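Local coordinates for RNA-binding protein RMD9, mitochondrial (Saccharomyces cerevisiae S288C, PDB 7A9X) that binds a dodecameric motif in the 3'-untranslated regions of yeast mitochondrial mRNAs and takes part in the processing or stability of those transcripts, at residues 254-259 / 287-292; 366-371 / 401-406; 542-547 / 562-567. All coordinates share one frame; numbering follows the deposited sequence.

All three contacts are buried; contacts 1 and 2 join helix to helix, while contact 3 joins a helix to the bend between two short helices. Contacts 1 and 2 pair what are assigned as consecutive pentatricopeptide repeats: contact 1 joins the third to the fourth by an isoleucine methyl over a phenylalanine face, and contact 2 the sixth to the seventh by two phenylalanine rings and a valine. Contact 3 lies beyond the eighth repeat, near the C-terminus, and turns on a tyrosine-to-carbonyl hydrogen bond. Contacts 1 and 3 have centres about 49 Å apart, on opposite sides of the chain's centre. Contact 2 carries one uridine, bound through an asparagine amide; contact 3 carries two consecutive ones, bound through an arginine and its main-chain carbonyl.

Contact 1: residues 254-259 / 287-292; sequences VFIKAE and HLSFIG
Ile-256 and Phe-290 form a buried, apolar helix-to-helix contact between neighbouring units of a pentatricopeptide-repeat solenoid. Segment 254-259 ends helix 245-257 in the part of the chain assigned to the third repeat, and segment 287-292 ends helix 281-292 in the fourth. The backbones come nearest where the CA of Ile-256 and the CA of Phe-290 are 6.8 Å apart, and no hydrogen bond crosses between the segments. Cohesion therefore rests on shape and dispersion.

Ile-256 supplies one whole side of the contact. With CG1 anti to the carbonyl carbon (chi1 -71°) and the chain then extended (chi2 178°), its CD1 methyl is carried straight out to the opposing helix. There it sits over the middle of the Phe-290 ring in a CH-pi contact, 3.5 Å from the ring centroid and only 6° off the normal. The isoleucine branch meets the phenylalanine side chain at about a right angle, and CG1 lies beside CD1 at a similar height, nearer the CE1 side, 3.8 Å from Phe-290 CE1. The CG2 branch turns to Ser-289, 3.9 Å from its backbone O.

The Phe-290 ring is also stacked with Phe-303 and meets Phe-268 edge-to-face, which ties the pair into the aromatic packing of the adjoining helices. Beyond Ile-256 the first helix stops in a Schellman motif: Glu-259 takes a positive phi, and the bond from its N to Ile-256 O, at 3.0 Å, is one of two that lead back into the last turn. Ser-289 gives its hydroxyl to a hydrogen bond with Asp-293, while the same OG rests 3.5 Å from the CD1 methyl of Ile-256.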
loop_
_atom_site.group_PDB
_atom_site.type_symbol
_atom_site.label_atom_id
_atom_site.label_comp_id
_atom_site.label_asym_id
_atom_site.label_seq_id
_atom_site.Cartn_x
_atom_site.Cartn_y
_atom_site.Cartn_z
ATOM N N VAL A 254 -21.592 -1.051 8.170
ATOM C CA VAL A 254 -21.847 -2.010 9.242
ATOM C C VAL A 254 -22.760 -3.124 8.747
ATOM O O VAL A 254 -22.479 -4.314 8.935
ATOM C CB VAL A 254 -22.443 -1.296 10.470
ATOM C CG1 VAL A 254 -22.935 -2.312 11.492
ATOM C CG2 VAL A 254 -21.420 -0.365 11.096
ATOM N N PHE A 255 -23.861 -2.751 8.092
ATOM C CA PHE A 255 -24.829 -3.733 7.622
ATOM C C PHE A 255 -24.281 -4.598 6.495
ATOM O O PHE A 255 -24.740 -5.733 6.322
ATOM C CB PHE A 255 -26.110 -3.022 7.184
ATOM C CG PHE A 255 -26.944 -2.529 8.331
ATOM C CD1 PHE A 255 -27.135 -3.325 9.448
ATOM C CD2 PHE A 255 -27.527 -1.273 8.301
ATOM C CE1 PHE A 255 -27.898 -2.885 10.511
ATOM C CE2 PHE A 255 -28.293 -0.824 9.363
ATOM C CZ PHE A 255 -28.478 -1.633 10.469
ATOM N N ILE A 256 -23.316 -4.091 5.726
ATOM C CA ILE A 256 -22.651 -4.918 4.724
ATOM C C ILE A 256 -21.814 -5.996 5.403
ATOM O O ILE A 256 -21.879 -7.177 5.040
ATOM C CB ILE A 256 -21.795 -4.043 3.790
ATOM C CG1 ILE A 256 -22.688 -3.209 2.869
ATOM C CG2 ILE A 256 -20.838 -4.901 2.978
ATOM C CD1 ILE A 256 -21.915 -2.288 1.943
ATOM N N LYS A 257 -21.013 -5.602 6.397
ATOM C CA LYS A 257 -20.258 -6.576 7.176
ATOM C C LYS A 257 -21.185 -7.550 7.893
ATOM O O LYS A 257 -20.907 -8.753 7.951
ATOM C CB LYS A 257 -19.358 -5.862 8.184
ATOM C CG LYS A 257 -18.112 -5.230 7.586
ATOM C CD LYS A 257 -17.094 -6.285 7.189
ATOM C CE LYS A 257 -15.803 -5.644 6.706
ATOM N NZ LYS A 257 -14.766 -6.666 6.403
ATOM N N ALA A 258 -22.293 -7.051 8.446
ATOM C CA ALA A 258 -23.244 -7.928 9.116
ATOM C C ALA A 258 -24.085 -8.739 8.141
ATOM O O ALA A 258 -24.876 -9.577 8.584
ATOM C CB ALA A 258 -24.156 -7.112 10.033
ATOM N N GLU A 259 -23.929 -8.506 6.838
ATOM C CA GLU A 259 -24.653 -9.210 5.782
ATOM C C GLU A 259 -26.159 -8.987 5.858
ATOM O O GLU A 259 -26.932 -9.760 5.281
ATOM C CB GLU A 259 -24.334 -10.708 5.786
ATOM C CG GLU A 259 -22.844 -11.006 5.716
ATOM C CD GLU A 259 -22.550 -12.428 5.287
ATOM O OE1 GLU A 259 -22.852 -12.773 4.124
ATOM O OE2 GLU A 259 -22.017 -13.199 6.112
ATOM N N HIS A 287 -20.507 2.369 -2.311
ATOM C CA HIS A 287 -20.497 1.515 -3.496
ATOM C C HIS A 287 -19.303 0.569 -3.475
ATOM O O HIS A 287 -19.457 -0.646 -3.652
ATOM C CB HIS A 287 -20.488 2.374 -4.761
ATOM C CG HIS A 287 -20.715 1.604 -6.026
ATOM N ND1 HIS A 287 -21.675 1.961 -6.948
ATOM C CD2 HIS A 287 -20.098 0.509 -6.531
ATOM C CE1 HIS A 287 -21.647 1.113 -7.961
ATOM N NE2 HIS A 287 -20.699 0.222 -7.732
ATOM N N LEU A 288 -18.103 1.108 -3.244
ATOM C CA LEU A 288 -16.919 0.258 -3.163
ATOM C C LEU A 288 -17.012 -0.726 -2.004
ATOM O O LEU A 288 -16.474 -1.836 -2.090
ATOM C CB LEU A 288 -15.658 1.113 -3.030
ATOM C CG LEU A 288 -15.289 1.975 -4.238
ATOM C CD1 LEU A 288 -14.055 2.812 -3.937
ATOM C CD2 LEU A 288 -15.066 1.111 -5.469
ATOM N N SER A 289 -17.688 -0.346 -0.917
ATOM C CA SER A 289 -17.868 -1.270 0.197
ATOM C C SER A 289 -18.694 -2.485 -0.216
ATOM O O SER A 289 -18.414 -3.608 0.219
ATOM C CB SER A 289 -18.514 -0.548 1.380
ATOM O OG SER A 289 -18.588 -1.397 2.512
ATOM N N PHE A 290 -19.710 -2.284 -1.065
ATOM C CA PHE A 290 -20.482 -3.422 -1.559
ATOM C C PHE A 290 -19.617 -4.373 -2.374
ATOM O O PHE A 290 -19.884 -5.580 -2.412
ATOM C CB PHE A 290 -21.665 -2.948 -2.407
ATOM C CG PHE A 290 -22.847 -2.488 -1.606
ATOM C CD1 PHE A 290 -23.689 -3.405 -0.992
ATOM C CD2 PHE A 290 -23.132 -1.137 -1.484
ATOM C CE1 PHE A 290 -24.785 -2.982 -0.259
ATOM C CE2 PHE A 290 -24.227 -0.708 -0.751
ATOM C CZ PHE A 290 -25.054 -1.631 -0.140
ATOM N N ILE A 291 -18.582 -3.852 -3.029
ATOM C CA ILE A 291 -17.743 -4.679 -3.888
ATOM C C ILE A 291 -16.724 -5.454 -3.064
ATOM O O ILE A 291 -16.567 -6.669 -3.229
ATOM C CB ILE A 291 -17.057 -3.805 -4.952
ATOM C CG1 ILE A 291 -18.105 -3.141 -5.844
ATOM C CG2 ILE A 291 -16.072 -4.627 -5.775
ATOM C CD1 ILE A 291 -17.511 -2.234 -6.893
ATOM N N GLY A 292 -16.023 -4.768 -2.166
ATOM C CA GLY A 292 -14.906 -5.370 -1.465
ATOM C C GLY A 292 -15.220 -5.948 -0.100
ATOM O O GLY A 292 -14.400 -6.682 0.461
#

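Contact 2: residues 366-371 / 401-406; sequences TFFTIF and EPFFNV. With nucleotides of chain B.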
loop_
_atom_site.group_PDB
_atom_site.type_symbol
_atom_site.label_atom_id
_atom_site.label_comp_id
_atom_site.label_asym_id
_atom_site.label_seq_id
_atom_site.Cartn_x
_atom_site.Cartn_y
_atom_site.Cartn_z
ATOM N N THR A 366 -2.154 -9.484 -6.717
ATOM C CA THR A 366 -3.237 -10.325 -6.222
ATOM C C THR A 366 -3.557 -11.448 -7.202
ATOM O O THR A 366 -3.771 -12.595 -6.792
ATOM C CB THR A 366 -4.480 -9.471 -5.963
ATOM O OG1 THR A 366 -4.152 -8.419 -5.048
ATOM C CG2 THR A 366 -5.603 -10.315 -5.373
ATOM N N PHE A 367 -3.572 -11.139 -8.501
ATOM C CA PHE A 367 -3.992 -12.114 -9.504
ATOM C C PHE A 367 -2.980 -13.247 -9.642
ATOM O O PHE A 367 -3.353 -14.427 -9.644
ATOM C CB PHE A 367 -4.206 -11.415 -10.847
ATOM C CG PHE A 367 -4.439 -12.355 -11.990
ATOM C CD1 PHE A 367 -5.593 -13.123 -12.050
ATOM C CD2 PHE A 367 -3.507 -12.467 -13.011
ATOM C CE1 PHE A 367 -5.814 -13.992 -13.103
ATOM C CE2 PHE A 367 -3.721 -13.331 -14.070
ATOM C CZ PHE A 367 -4.876 -14.096 -14.115
ATOM N N PHE A 368 -1.695 -12.914 -9.769
ATOM C CA PHE A 368 -0.693 -13.954 -9.968
ATOM C C PHE A 368 -0.407 -14.734 -8.692
ATOM O O PHE A 368 0.039 -15.884 -8.771
ATOM C CB PHE A 368 0.595 -13.351 -10.529
ATOM C CG PHE A 368 0.509 -13.007 -11.989
ATOM C CD1 PHE A 368 0.204 -13.985 -12.925
ATOM C CD2 PHE A 368 0.729 -11.712 -12.428
ATOM C CE1 PHE A 368 0.121 -13.674 -14.272
ATOM C CE2 PHE A 368 0.648 -11.395 -13.775
ATOM C CZ PHE A 368 0.345 -12.375 -14.696
ATOM N N THR A 369 -0.654 -14.139 -7.523
ATOM C CA THR A 369 -0.598 -14.907 -6.286
ATOM C C THR A 369 -1.663 -15.995 -6.287
ATOM O O THR A 369 -1.391 -17.149 -5.936
ATOM C CB THR A 369 -0.767 -13.978 -5.082
ATOM O OG1 THR A 369 0.287 -13.007 -5.079
ATOM C CG2 THR A 369 -0.725 -14.762 -3.783
ATOM N N ILE A 370 -2.880 -15.645 -6.708
ATOM C CA ILE A 370 -3.940 -16.638 -6.850
ATOM C C ILE A 370 -3.610 -17.616 -7.974
ATOM O O ILE A 370 -3.875 -18.818 -7.860
ATOM C CB ILE A 370 -5.289 -15.932 -7.076
ATOM C CG1 ILE A 370 -5.627 -15.049 -5.871
ATOM C CG2 ILE A 370 -6.394 -16.948 -7.332
ATOM C CD1 ILE A 370 -6.795 -14.112 -6.100
ATOM N N PHE A 371 -3.016 -17.124 -9.066
ATOM C CA PHE A 371 -2.683 -17.999 -10.189
ATOM C C PHE A 371 -1.764 -19.133 -9.750
ATOM O O PHE A 371 -2.075 -20.315 -9.938
ATOM C CB PHE A 371 -2.036 -17.199 -11.323
ATOM C CG PHE A 371 -1.617 -18.048 -12.497
ATOM C CD1 PHE A 371 -0.359 -18.635 -12.543
ATOM C CD2 PHE A 371 -2.489 -18.271 -13.549
ATOM C CE1 PHE A 371 0.017 -19.425 -13.620
ATOM C CE2 PHE A 371 -2.117 -19.056 -14.628
ATOM C CZ PHE A 371 -0.866 -19.634 -14.664
ATOM N N GLU A 401 6.702 -3.490 -16.597
ATOM C CA GLU A 401 7.650 -4.405 -15.975
ATOM C C GLU A 401 7.079 -5.132 -14.759
ATOM O O GLU A 401 7.346 -6.331 -14.598
ATOM C CB GLU A 401 8.933 -3.672 -15.580
ATOM C CG GLU A 401 10.125 -4.603 -15.480
ATOM C CD GLU A 401 11.215 -4.070 -14.580
ATOM O OE1 GLU A 401 10.885 -3.515 -13.508
ATOM O OE2 GLU A 401 12.400 -4.208 -14.950
ATOM N N PRO A 402 6.321 -4.473 -13.870
ATOM C CA PRO A 402 5.768 -5.213 -12.722
ATOM C C PRO A 402 4.898 -6.394 -13.118
ATOM O O PRO A 402 4.828 -7.372 -12.364
ATOM C CB PRO A 402 4.966 -4.142 -11.972
ATOM C CG PRO A 402 5.668 -2.879 -12.289
ATOM C CD PRO A 402 6.078 -3.023 -13.728
ATOM N N PHE A 403 4.243 -6.336 -14.281
ATOM C CA PHE A 403 3.454 -7.470 -14.753
ATOM C C PHE A 403 4.297 -8.740 -14.810
ATOM O O PHE A 403 3.899 -9.787 -14.286
ATOM C CB PHE A 403 2.857 -7.155 -16.126
ATOM C CG PHE A 403 2.127 -8.313 -16.755
ATOM C CD1 PHE A 403 0.834 -8.630 -16.367
ATOM C CD2 PHE A 403 2.730 -9.078 -17.745
ATOM C CE1 PHE A 403 0.158 -9.690 -16.944
ATOM C CE2 PHE A 403 2.060 -10.138 -18.328
ATOM C CZ PHE A 403 0.773 -10.446 -17.929
ATOM N N PHE A 404 5.471 -8.665 -15.437
ATOM C CA PHE A 404 6.357 -9.819 -15.503
ATOM C C PHE A 404 7.152 -10.025 -14.218
ATOM O O PHE A 404 7.539 -11.161 -13.924
ATOM C CB PHE A 404 7.310 -9.687 -16.695
ATOM C CG PHE A 404 6.714 -10.141 -18.002
ATOM C CD1 PHE A 404 6.311 -11.459 -18.173
ATOM C CD2 PHE A 404 6.570 -9.258 -19.062
ATOM C CE1 PHE A 404 5.767 -11.888 -19.375
ATOM C CE2 PHE A 404 6.027 -9.679 -20.269
ATOM C CZ PHE A 404 5.625 -10.997 -20.424
ATOM N N ASN A 405 7.393 -8.962 -13.445
ATOM C CA ASN A 405 8.096 -9.117 -12.174
ATOM C C ASN A 405 7.281 -9.951 -11.190
ATOM O O ASN A 405 7.818 -10.867 -10.552
ATOM C CB ASN A 405 8.421 -7.747 -11.574
ATOM C CG ASN A 405 9.431 -6.967 -12.403
ATOM O OD1 ASN A 405 10.166 -7.539 -13.210
ATOM N ND2 ASN A 405 9.473 -5.655 -12.203
ATOM N N VAL A 406 5.987 -9.651 -11.054
ATOM C CA VAL A 406 5.121 -10.439 -10.179
ATOM C C VAL A 406 5.039 -11.879 -10.670
ATOM O O VAL A 406 5.149 -12.828 -9.884
ATOM C CB VAL A 406 3.723 -9.801 -10.086
ATOM C CG1 VAL A 406 2.798 -10.680 -9.265
ATOM C CG2 VAL A 406 3.811 -8.411 -9.488
ATOM P P U B 10 4.351 -5.365 -2.993
ATOM O OP1 U B 10 4.156 -6.489 -2.041
ATOM O OP2 U B 10 5.229 -4.230 -2.608
ATOM O "O5'" U B 10 4.892 -5.975 -4.363
ATOM C "C5'" U B 10 4.407 -7.214 -4.862
ATOM C "C4'" U B 10 5.190 -7.651 -6.075
ATOM O "O4'" U B 10 5.114 -6.614 -7.083
ATOM C "C3'" U B 10 6.681 -7.863 -5.851
ATOM O "O3'" U B 10 6.972 -9.172 -5.385
ATOM C "C2'" U B 10 7.293 -7.566 -7.217
ATOM O "O2'" U B 10 7.251 -8.713 -8.052
ATOM C "C1'" U B 10 6.336 -6.512 -7.778
ATOM N N1 U B 10 6.846 -5.129 -7.631
ATOM C C2 U B 10 7.470 -4.558 -8.724
ATOM O O2 U B 10 7.620 -5.146 -9.781
ATOM N N3 U B 10 7.912 -3.273 -8.532
ATOM C C4 U B 10 7.792 -2.518 -7.384
ATOM O O4 U B 10 8.243 -1.373 -7.365
ATOM C C5 U B 10 7.133 -3.178 -6.298
ATOM C C6 U B 10 6.691 -4.428 -6.457
#
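Phe-368 drives the edge of its ring toward the face of Phe-403 in an offset edge-to-face pair. The planes stand at 66° and the ring centroids are 5.3 Å apart. The leading atom is CZ of Phe-368, which comes within 3.5 Å of Phe-403 CE1, while CE2 of Phe-368 lies beside both that ring and the backbone O of Phe-403. With CG of Phe-403 anti to the backbone N (chi1 175°), its ring swings out from the helix toward Phe-368, and it is stacked with Tyr-393 as well.

Nearer the backbones, Val-406 packs against the root of the same phenylalanine, its CG1 resting 3.7 Å from Phe-368 CB. These residues fasten helix 357-374 to helix 401-410, which in the pentatricopeptide-repeat solenoid belong to the segments assigned to the sixth and seventh repeats. The other valine methyl points to the RNA: Val-406 CG2 is 3.3 Å from O4' of U10 of chain B, so one residue serves both the helix interface and the ribose.

One step back in the sequence, Asn-405 lies at what is probably the base-reading fifth position of its repeat. Its ND2 donates to O2 of U10 of chain B at 3.1 Å and also to Glu-401 OE1 at 2.9 Å. The carboxylate oxygen lies almost in the amide plane, yet is itself met from above the carboxylate plane. As a carboxylate can only accept, Glu-401 probably sets the amide with ND2 toward uracil O2; Asn-405 OD1 has a further partner in Tyr-427 OH.

Contact 3: residues 542-547 / 562-567; sequences ELYLKI and YRYTTG. With nucleotides of chain B.
Tyr-544 spans the distance from helix 540-551 to the bend at Tyr-564, close to the C-terminus and outside the annotated repeats. Its CB sets out toward the other segment with CG anti to the backbone N (chi1 167°), but contact across the pair begins only at the far half of the ring. There CE2 and CZ come near the backbone O of Tyr-564, with CZ at 3.4 Å. At the tip, OH donates to that same Tyr-564 O in a hydrogen bond modelled at 2.5 Å, a length to be read with caution, the donor tilted 18° from the carbonyl plane. The OH also lies beside CB of Tyr-564, and the two tyrosine side chains cross at about a right angle.

Arg-563, just before this bend, binds the RNA. Its guanidinium lies with one face over C5 of U14 of chain B, while NH1 donates to OP2 of U14 of chain B at 2.8 Å and weakly to OP1 of U13 of chain B. The main-chain O of Arg-563 receives a weak bond from N3 of U14 of chain B, at 2.7 Å.

That carbonyl directly precedes the one held by Tyr-544, which may therefore steady this part of the backbone. Because N3 of a neutral uracil carries a hydrogen, the bond to it, though weak and bent, would be compatible with uridine and not with neutral cytosine as donor, with the arginine charge probably offsetting that of the phosphates.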
loop_
_atom_site.group_PDB
_atom_site.type_symbol
_atom_site.label_atom_id
_atom_site.label_comp_id
_atom_site.label_asym_id
_atom_site.label_seq_id
_atom_site.Cartn_x
_atom_site.Cartn_y
_atom_site.Cartn_z
ATOM N N GLU A 542 30.342 -20.293 -0.724
ATOM C CA GLU A 542 31.665 -19.699 -0.897
ATOM C C GLU A 542 31.627 -18.536 -1.881
ATOM O O GLU A 542 32.256 -17.497 -1.649
ATOM C CB GLU A 542 32.662 -20.762 -1.354
ATOM C CG GLU A 542 32.814 -21.907 -0.369
ATOM C CD GLU A 542 33.972 -22.819 -0.714
ATOM O OE1 GLU A 542 34.692 -23.248 0.213
ATOM O OE2 GLU A 542 34.164 -23.105 -1.916
ATOM N N LEU A 543 30.891 -18.689 -2.985
ATOM C CA LEU A 543 30.725 -17.580 -3.919
ATOM C C LEU A 543 29.999 -16.413 -3.259
ATOM O O LEU A 543 30.325 -15.245 -3.505
ATOM C CB LEU A 543 29.966 -18.049 -5.161
ATOM C CG LEU A 543 29.715 -16.978 -6.224
ATOM C CD1 LEU A 543 31.028 -16.506 -6.829
ATOM C CD2 LEU A 543 28.779 -17.494 -7.301
ATOM N N TYR A 544 29.016 -16.716 -2.410
ATOM C CA TYR A 544 28.266 -15.677 -1.715
ATOM C C TYR A 544 29.171 -14.860 -0.800
ATOM O O TYR A 544 29.116 -13.625 -0.794
ATOM C CB TYR A 544 27.125 -16.321 -0.928
ATOM C CG TYR A 544 26.451 -15.423 0.081
ATOM C CD1 TYR A 544 25.519 -14.473 -0.315
ATOM C CD2 TYR A 544 26.728 -15.546 1.436
ATOM C CE1 TYR A 544 24.894 -13.661 0.610
ATOM C CE2 TYR A 544 26.108 -14.742 2.368
ATOM C CZ TYR A 544 25.190 -13.801 1.949
ATOM O OH TYR A 544 24.568 -12.996 2.872
ATOM N N LEU A 545 30.019 -15.538 -0.021
ATOM C CA LEU A 545 30.925 -14.828 0.877
ATOM C C LEU A 545 32.026 -14.107 0.112
ATOM O O LEU A 545 32.570 -13.112 0.603
ATOM C CB LEU A 545 31.529 -15.799 1.888
ATOM C CG LEU A 545 30.557 -16.376 2.914
ATOM C CD1 LEU A 545 31.231 -17.468 3.725
ATOM C CD2 LEU A 545 30.032 -15.277 3.826
ATOM N N LYS A 546 32.371 -14.594 -1.080
ATOM C CA LYS A 546 33.387 -13.923 -1.882
ATOM C C LYS A 546 32.865 -12.603 -2.437
ATOM O O LYS A 546 33.583 -11.597 -2.438
ATOM C CB LYS A 546 33.847 -14.840 -3.014
ATOM C CG LYS A 546 34.793 -14.180 -3.997
ATOM C CD LYS A 546 35.134 -15.120 -5.135
ATOM C CE LYS A 546 35.829 -16.368 -4.625
ATOM N NZ LYS A 546 36.215 -17.268 -5.743
ATOM N N ILE A 547 31.615 -12.588 -2.903
ATOM C CA ILE A 547 31.044 -11.365 -3.455
ATOM C C ILE A 547 30.795 -10.342 -2.354
ATOM O O ILE A 547 30.985 -9.137 -2.555
ATOM C CB ILE A 547 29.756 -11.686 -4.233
ATOM C CG1 ILE A 547 30.049 -12.697 -5.344
ATOM C CG2 ILE A 547 29.163 -10.423 -4.819
ATOM C CD1 ILE A 547 28.820 -13.162 -6.083
ATOM N N TYR A 562 27.548 -7.511 8.782
ATOM C CA TYR A 562 27.037 -8.312 9.890
ATOM C C TYR A 562 25.652 -8.863 9.572
ATOM O O TYR A 562 25.326 -10.000 9.937
ATOM C CB TYR A 562 27.001 -7.478 11.174
ATOM C CG TYR A 562 26.419 -8.203 12.371
ATOM C CD1 TYR A 562 25.055 -8.159 12.642
ATOM C CD2 TYR A 562 27.234 -8.924 13.234
ATOM C CE1 TYR A 562 24.519 -8.819 13.732
ATOM C CE2 TYR A 562 26.707 -9.584 14.332
ATOM C CZ TYR A 562 25.350 -9.530 14.573
ATOM O OH TYR A 562 24.821 -10.186 15.660
ATOM N N ARG A 563 24.824 -8.068 8.893
ATOM C CA ARG A 563 23.457 -8.478 8.592
ATOM C C ARG A 563 23.435 -9.710 7.693
ATOM O O ARG A 563 22.658 -10.646 7.918
ATOM C CB ARG A 563 22.704 -7.317 7.942
ATOM C CG ARG A 563 21.376 -7.689 7.302
ATOM C CD ARG A 563 20.780 -6.496 6.569
ATOM N NE ARG A 563 19.573 -6.859 5.831
ATOM C CZ ARG A 563 18.336 -6.634 6.263
ATOM N NH1 ARG A 563 17.297 -7.001 5.525
ATOM N NH2 ARG A 563 18.136 -6.040 7.432
ATOM N N TYR A 564 24.285 -9.727 6.667
ATOM C CA TYR A 564 24.299 -10.801 5.684
ATOM C C TYR A 564 25.395 -11.826 5.952
ATOM O O TYR A 564 25.832 -12.522 5.029
ATOM C CB TYR A 564 24.436 -10.216 4.280
ATOM C CG TYR A 564 23.179 -9.520 3.815
ATOM C CD1 TYR A 564 22.103 -10.248 3.321
ATOM C CD2 TYR A 564 23.063 -8.136 3.882
ATOM C CE1 TYR A 564 20.949 -9.616 2.900
ATOM C CE2 TYR A 564 21.915 -7.496 3.462
ATOM C CZ TYR A 564 20.860 -8.239 2.973
ATOM O OH TYR A 564 19.711 -7.609 2.553
ATOM N N THR A 565 25.838 -11.940 7.202
ATOM C CA THR A 565 26.849 -12.923 7.575
ATOM C C THR A 565 26.510 -13.510 8.940
ATOM O O THR A 565 25.942 -14.602 9.028
ATOM C CB THR A 565 28.247 -12.292 7.580
ATOM O OG1 THR A 565 28.555 -11.802 6.269
ATOM C CG2 THR A 565 29.310 -13.293 7.990
ATOM N N THR A 566 26.843 -12.785 10.009
ATOM C CA THR A 566 26.543 -13.279 11.348
ATOM C C THR A 566 25.043 -13.274 11.615
ATOM O O THR A 566 24.499 -14.246 12.150
ATOM C CB THR A 566 27.284 -12.443 12.390
ATOM O OG1 THR A 566 28.681 -12.419 12.072
ATOM C CG2 THR A 566 27.095 -13.031 13.784
ATOM N N GLY A 567 24.355 -12.192 11.242
ATOM C CA GLY A 567 22.916 -12.141 11.430
ATOM C C GLY A 567 22.160 -13.101 10.538
ATOM O O GLY A 567 21.144 -13.666 10.952
ATOM P P U B 14 14.364 -6.768 8.508
ATOM O OP1 U B 14 13.596 -5.605 9.016
ATOM O OP2 U B 14 14.997 -6.691 7.168
ATOM O "O5'" U B 14 15.492 -7.119 9.579
ATOM C "C5'" U B 14 15.159 -7.356 10.944
ATOM C "C4'" U B 14 16.351 -7.814 11.751
ATOM O "O4'" U B 14 16.919 -9.004 11.134
ATOM C "C3'" U B 14 17.495 -6.807 11.871
ATOM O "O3'" U B 14 18.104 -6.926 13.158
ATOM C "C2'" U B 14 18.472 -7.277 10.797
ATOM O "O2'" U B 14 19.816 -6.905 11.017
ATOM C "C1'" U B 14 18.288 -8.790 10.852
ATOM N N1 U B 14 18.607 -9.467 9.586
ATOM C C2 U B 14 19.746 -10.245 9.534
ATOM O O2 U B 14 20.484 -10.398 10.491
ATOM N N3 U B 14 19.985 -10.839 8.319
ATOM C C4 U B 14 19.218 -10.733 7.178
ATOM O O4 U B 14 19.563 -11.327 6.155
ATOM C C5 U B 14 18.057 -9.907 7.314
ATOM C C6 U B 14 17.800 -9.317 8.485
ATOM P P U B 13 15.023 -9.483 3.744
ATOM O OP1 U B 13 16.501 -9.345 3.737
ATOM O OP2 U B 13 14.391 -10.634 3.048
ATOM O "O5'" U B 13 14.529 -9.505 5.256
ATOM C "C5'" U B 13 13.152 -9.377 5.583
ATOM C "C4'" U B 13 12.883 -9.860 6.985
ATOM O "O4'" U B 13 13.081 -11.296 7.046
ATOM C "C3'" U B 13 13.811 -9.301 8.055
ATOM O "O3'" U B 13 13.381 -8.040 8.538
ATOM C "C2'" U B 13 13.805 -10.390 9.120
ATOM O "O2'" U B 13 12.651 -10.281 9.940
ATOM C "C1'" U B 13 13.678 -11.656 8.271
ATOM N N1 U B 13 14.984 -12.293 7.982
ATOM C C2 U B 13 15.690 -12.891 9.012
ATOM O O2 U B 13 15.308 -12.913 10.171
ATOM N N3 U B 13 16.882 -13.461 8.635
ATOM C C4 U B 13 17.428 -13.507 7.367
ATOM O O4 U B 13 18.515 -14.061 7.190
ATOM C C5 U B 13 16.635 -12.878 6.358
ATOM C C6 U B 13 15.471 -12.312 6.694
#